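Local coordinates for putative transcriptional regulator protein (PDB 3ER6), which probably acts as a DNA-binding transcription regulator, this chain being the DJ-1/PfpI-family portion of a longer protein that also carries an AraC-type helix-turn-helix region, at residues 13-18 with 45-50; 78-83 with 109-114. The protein carries 1 engineered substitution. All blocks are in the same frame, centred on the assembly; numbering follows the deposited sequence.

Contact 1 (13-18 with 45-50); sequences ALAPTG and THVVTP
Ala13 and Val48 bring the parallel strands 9-14 and 43-48 together: Val48 N donates to Ala13 O at 2.9 Å, and Ala13 N reaches back to His46 O at 2.8 Å. Ala15 N to Val48 O is the third backbone bond; Ala13 O takes a CA-H contact from Val47 besides the N-H of Val48. This is the parallel pairing of a beta-alpha-beta unit whose helix 22-37 covers the Ala13 and Val47 side, with Leu28 packed on both. Val47 lies on an outermost strand of the chain's own sheet, where it makes backbone hydrogen bonds with the second subunit and packs on Ile61 of that subunit.

The tight part is residues 13-15 with 47-48, buried on both faces. On the face away from Leu28, Leu14 holds CG trans to its own nitrogen (chi1 175°), and its CD1 lies 3.9 Å from Val48 CG2 and 3.7 Å from Val48 O. That methyl of Val48 is placed by its torsion between its own backbone N and carbonyl carbon, and it comes to 3.8 Å from Leu14 CA. Trp69 and Phe72 pack against Val48 on this face.

Beyond Val48 the pairing slackens. Spacing between opposed CA atoms grows from 4.8 Å at Ala13 and Val47 to 5.8 Å at Pro16 and Pro50, and both prolines are partly exposed. Here the rings make only van der Waals contact, Pro50 CG lying alongside Pro16 CA. Continuing the alternation would call for a donor from Pro50 to Ala15 O. Ala15 O meets Pro50 CD at 3.4 Å instead, because the tertiary amide nitrogen of Pro50 leaves no N-H for a fourth bond.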
# COMPACT_ATOMS: atom_id res chain seq x y z
N ALA A 13 -7.75 2.95 -11.95
CA ALA A 13 -7.42 3.48 -10.63
C ALA A 13 -6.83 4.88 -10.77
O ALA A 13 -5.71 5.07 -11.24
CB ALA A 13 -6.41 2.54 -9.92
N LEU A 14 -7.61 5.89 -10.38
CA LEU A 14 -7.16 7.25 -10.39
C LEU A 14 -6.39 7.56 -9.11
O LEU A 14 -6.95 7.45 -7.99
CB LEU A 14 -8.39 8.17 -10.47
CG LEU A 14 -8.13 9.67 -10.36
CD1 LEU A 14 -7.33 10.18 -11.64
CD2 LEU A 14 -9.46 10.34 -10.19
N ALA A 15 -5.13 7.97 -9.28
CA ALA A 15 -4.22 8.31 -8.16
C ALA A 15 -4.01 9.81 -8.21
O ALA A 15 -3.25 10.32 -9.04
CB ALA A 15 -2.85 7.51 -8.31
N PRO A 16 -4.76 10.55 -7.40
CA PRO A 16 -4.67 11.98 -7.49
C PRO A 16 -3.34 12.63 -7.06
O PRO A 16 -3.05 13.72 -7.51
CB PRO A 16 -5.81 12.46 -6.61
CG PRO A 16 -6.90 11.36 -6.80
CD PRO A 16 -5.99 10.08 -6.71
N THR A 17 -2.56 12.00 -6.19
CA THR A 17 -1.32 12.62 -5.68
C THR A 17 -0.25 11.60 -5.32
O THR A 17 -0.54 10.58 -4.67
CB THR A 17 -1.60 13.56 -4.44
OG1 THR A 17 -0.34 14.04 -3.91
CG2 THR A 17 -2.29 12.85 -3.36
N GLY A 18 1.01 11.89 -5.68
CA GLY A 18 2.11 11.03 -5.30
C GLY A 18 2.45 11.12 -3.81
O GLY A 18 3.20 10.33 -3.30
N THR A 45 -6.00 -3.88 -15.41
CA THR A 45 -6.00 -2.69 -14.53
C THR A 45 -5.15 -1.55 -15.10
O THR A 45 -4.19 -1.80 -15.87
CB THR A 45 -5.52 -3.03 -13.09
OG1 THR A 45 -4.12 -3.27 -13.11
CG2 THR A 45 -6.23 -4.31 -12.55
N HIS A 46 -5.50 -0.31 -14.77
CA HIS A 46 -4.76 0.85 -15.29
C HIS A 46 -4.68 1.92 -14.23
O HIS A 46 -5.71 2.34 -13.73
CB HIS A 46 -5.45 1.47 -16.54
CG HIS A 46 -5.85 0.45 -17.58
ND1 HIS A 46 -5.06 0.17 -18.66
CD2 HIS A 46 -6.94 -0.35 -17.68
CE1 HIS A 46 -5.64 -0.77 -19.40
NE2 HIS A 46 -6.79 -1.10 -18.82
N VAL A 47 -3.47 2.33 -13.88
CA VAL A 47 -3.31 3.56 -13.10
C VAL A 47 -3.36 4.79 -14.01
O VAL A 47 -2.67 4.84 -15.04
CB VAL A 47 -1.99 3.54 -12.27
CG1 VAL A 47 -1.71 4.87 -11.65
CG2 VAL A 47 -2.08 2.39 -11.18
N VAL A 48 -4.15 5.77 -13.63
CA VAL A 48 -4.22 7.08 -14.31
C VAL A 48 -4.06 8.22 -13.33
O VAL A 48 -4.35 8.06 -12.13
CB VAL A 48 -5.56 7.28 -15.11
CG1 VAL A 48 -5.63 6.26 -16.25
CG2 VAL A 48 -6.78 7.21 -14.16
N THR A 49 -3.55 9.35 -13.81
CA THR A 49 -3.33 10.49 -12.95
C THR A 49 -4.15 11.66 -13.50
O THR A 49 -4.49 11.71 -14.68
CB THR A 49 -1.84 10.87 -12.86
OG1 THR A 49 -1.42 11.42 -14.13
CG2 THR A 49 -0.93 9.60 -12.41
N PRO A 50 -4.50 12.61 -12.62
CA PRO A 50 -5.46 13.63 -13.00
C PRO A 50 -5.10 14.46 -14.23
O PRO A 50 -6.02 14.87 -14.98
CB PRO A 50 -5.57 14.53 -11.75
CG PRO A 50 -5.05 13.70 -10.59
CD PRO A 50 -3.98 12.77 -11.24

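Contact 2 (78-83 with 109-114); sequences LIIGSI and SKIVAI
Val112 O is held twice by the neighbouring strand: Ile80 N donates to it at 2.8 Å, and Ile79 CA brings a CA-H to 3.2 Å. Strands 77-80 and 110-114 run parallel in the middle of the alpha/beta sheet of this DJ-1/PfpI-family domain, the parts 78-80 and 110-114 lying 20° apart in direction. The donors alternate regularly from Leu78 N onward, and the last of the four bonds, Ile114 N to Ile80 O, is the longest at 3.1 Å.

Side chains divide between the two faces. Ile80 and Ile111 cross at an angle, CD1 of the first 3.8 Å from CG2 of the second, on the face where Leu78 and Ile111 meet helix 95-106. On the opposite face Ile79 and Val112 lie beneath helices 22-37 and 173-184 respectively. At the strand start Lys110 NZ leads away to a salt bridge with Glu182 and hydrogen bonds with Tyr164 and Asn162.

Past Gly81 the chains part, and Ser82 OG turns to Asp115, Thr116 and Gly84. Ile114, with CG1 set between its own N and carbonyl carbon (chi1 64°), lays that CG1 3.6 Å from Ile80 O.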
# COMPACT_ATOMS: atom_id res chain seq x y z
N LEU A 78 -14.04 1.74 -10.88
CA LEU A 78 -13.16 2.90 -10.81
C LEU A 78 -12.71 3.04 -9.36
O LEU A 78 -13.56 3.10 -8.48
CB LEU A 78 -13.85 4.19 -11.30
CG LEU A 78 -13.10 5.53 -11.04
CD1 LEU A 78 -11.85 5.72 -11.94
CD2 LEU A 78 -13.99 6.80 -11.14
N ILE A 79 -11.40 3.09 -9.10
CA ILE A 79 -10.91 3.42 -7.76
C ILE A 79 -10.44 4.87 -7.73
O ILE A 79 -9.70 5.32 -8.61
CB ILE A 79 -9.74 2.49 -7.33
CG1 ILE A 79 -10.18 1.05 -7.53
CG2 ILE A 79 -9.29 2.78 -5.84
CD1 ILE A 79 -9.10 0.07 -7.25
N ILE A 80 -10.91 5.61 -6.75
CA ILE A 80 -10.46 6.96 -6.57
C ILE A 80 -9.61 6.96 -5.33
O ILE A 80 -10.11 6.74 -4.19
CB ILE A 80 -11.64 7.93 -6.40
CG1 ILE A 80 -12.58 7.86 -7.63
CG2 ILE A 80 -11.15 9.33 -6.05
CD1 ILE A 80 -13.91 8.62 -7.33
N GLY A 81 -8.31 7.16 -5.52
CA GLY A 81 -7.40 7.18 -4.35
C GLY A 81 -7.39 8.48 -3.53
O GLY A 81 -8.16 9.41 -3.77
N SER A 82 -6.45 8.54 -2.57
CA SER A 82 -6.23 9.70 -1.71
C SER A 82 -6.00 11.00 -2.46
O SER A 82 -5.34 11.06 -3.52
CB SER A 82 -5.01 9.44 -0.80
OG SER A 82 -4.92 10.47 0.15
N ILE A 83 -6.56 12.07 -1.90
CA ILE A 83 -6.24 13.39 -2.41
C ILE A 83 -5.35 14.14 -1.46
O ILE A 83 -5.12 15.35 -1.63
CB ILE A 83 -7.53 14.22 -2.83
CG1 ILE A 83 -8.50 14.45 -1.63
CG2 ILE A 83 -8.27 13.55 -4.00
CD1 ILE A 83 -9.63 15.56 -1.97
N SER A 109 -20.72 2.00 -13.45
CA SER A 109 -19.40 1.58 -12.93
C SER A 109 -19.48 1.41 -11.42
O SER A 109 -20.16 2.19 -10.75
CB SER A 109 -18.33 2.68 -13.25
OG SER A 109 -18.06 2.68 -14.65
N LYS A 110 -18.81 0.40 -10.84
CA LYS A 110 -18.62 0.46 -9.39
C LYS A 110 -17.61 1.56 -9.07
O LYS A 110 -16.60 1.68 -9.79
CB LYS A 110 -18.15 -0.88 -8.81
CG LYS A 110 -19.16 -2.00 -8.95
CD LYS A 110 -18.54 -3.32 -8.43
CE LYS A 110 -19.49 -4.48 -8.61
NZ LYS A 110 -20.79 -4.11 -8.02
N ILE A 111 -17.89 2.39 -8.05
CA ILE A 111 -17.01 3.50 -7.66
C ILE A 111 -16.46 3.19 -6.26
O ILE A 111 -17.20 3.11 -5.25
CB ILE A 111 -17.73 4.88 -7.63
CG1 ILE A 111 -18.60 5.13 -8.88
CG2 ILE A 111 -16.74 6.06 -7.37
CD1 ILE A 111 -17.79 5.17 -10.26
N VAL A 112 -15.15 3.03 -6.17
CA VAL A 112 -14.53 2.63 -4.90
C VAL A 112 -13.66 3.80 -4.49
O VAL A 112 -12.73 4.17 -5.22
CB VAL A 112 -13.61 1.37 -5.08
CG1 VAL A 112 -13.00 1.00 -3.70
CG2 VAL A 112 -14.38 0.14 -5.70
N ALA A 113 -13.94 4.40 -3.34
CA ALA A 113 -13.24 5.60 -2.91
C ALA A 113 -12.55 5.24 -1.61
O ALA A 113 -13.20 4.71 -0.70
CB ALA A 113 -14.23 6.78 -2.67
N ILE A 114 -11.23 5.51 -1.55
CA ILE A 114 -10.40 5.12 -0.41
C ILE A 114 -9.72 6.34 0.19
O ILE A 114 -9.31 7.24 -0.59
CB ILE A 114 -9.35 3.99 -0.87
CG1 ILE A 114 -8.36 4.50 -1.91
CG2 ILE A 114 -10.11 2.79 -1.51
CD1 ILE A 114 -7.27 3.45 -2.29

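From the N terminus, strand 9-14 leads through helix 22-37 to strand 43-48, and contact 1 closes that loop at one edge of the sheet. The chain then returns past strand 9-14 to lay down strand 77-80 on its other side. Helices 86-89 and 95-106 follow before contact 2 closes its own loop with strand 110-114. The contacts come in series, neither enclosing the other. Strands 9-14 and 77-80 are neighbours, probably bonded through Leu14 N to Ile79 O and Leu14 O to Gly81 N, so 43-48, 9-14, 77-80 and 110-114 lie side by side and parallel within a mixed sheet. Helices 22-37 and 95-106 cover opposite faces of it.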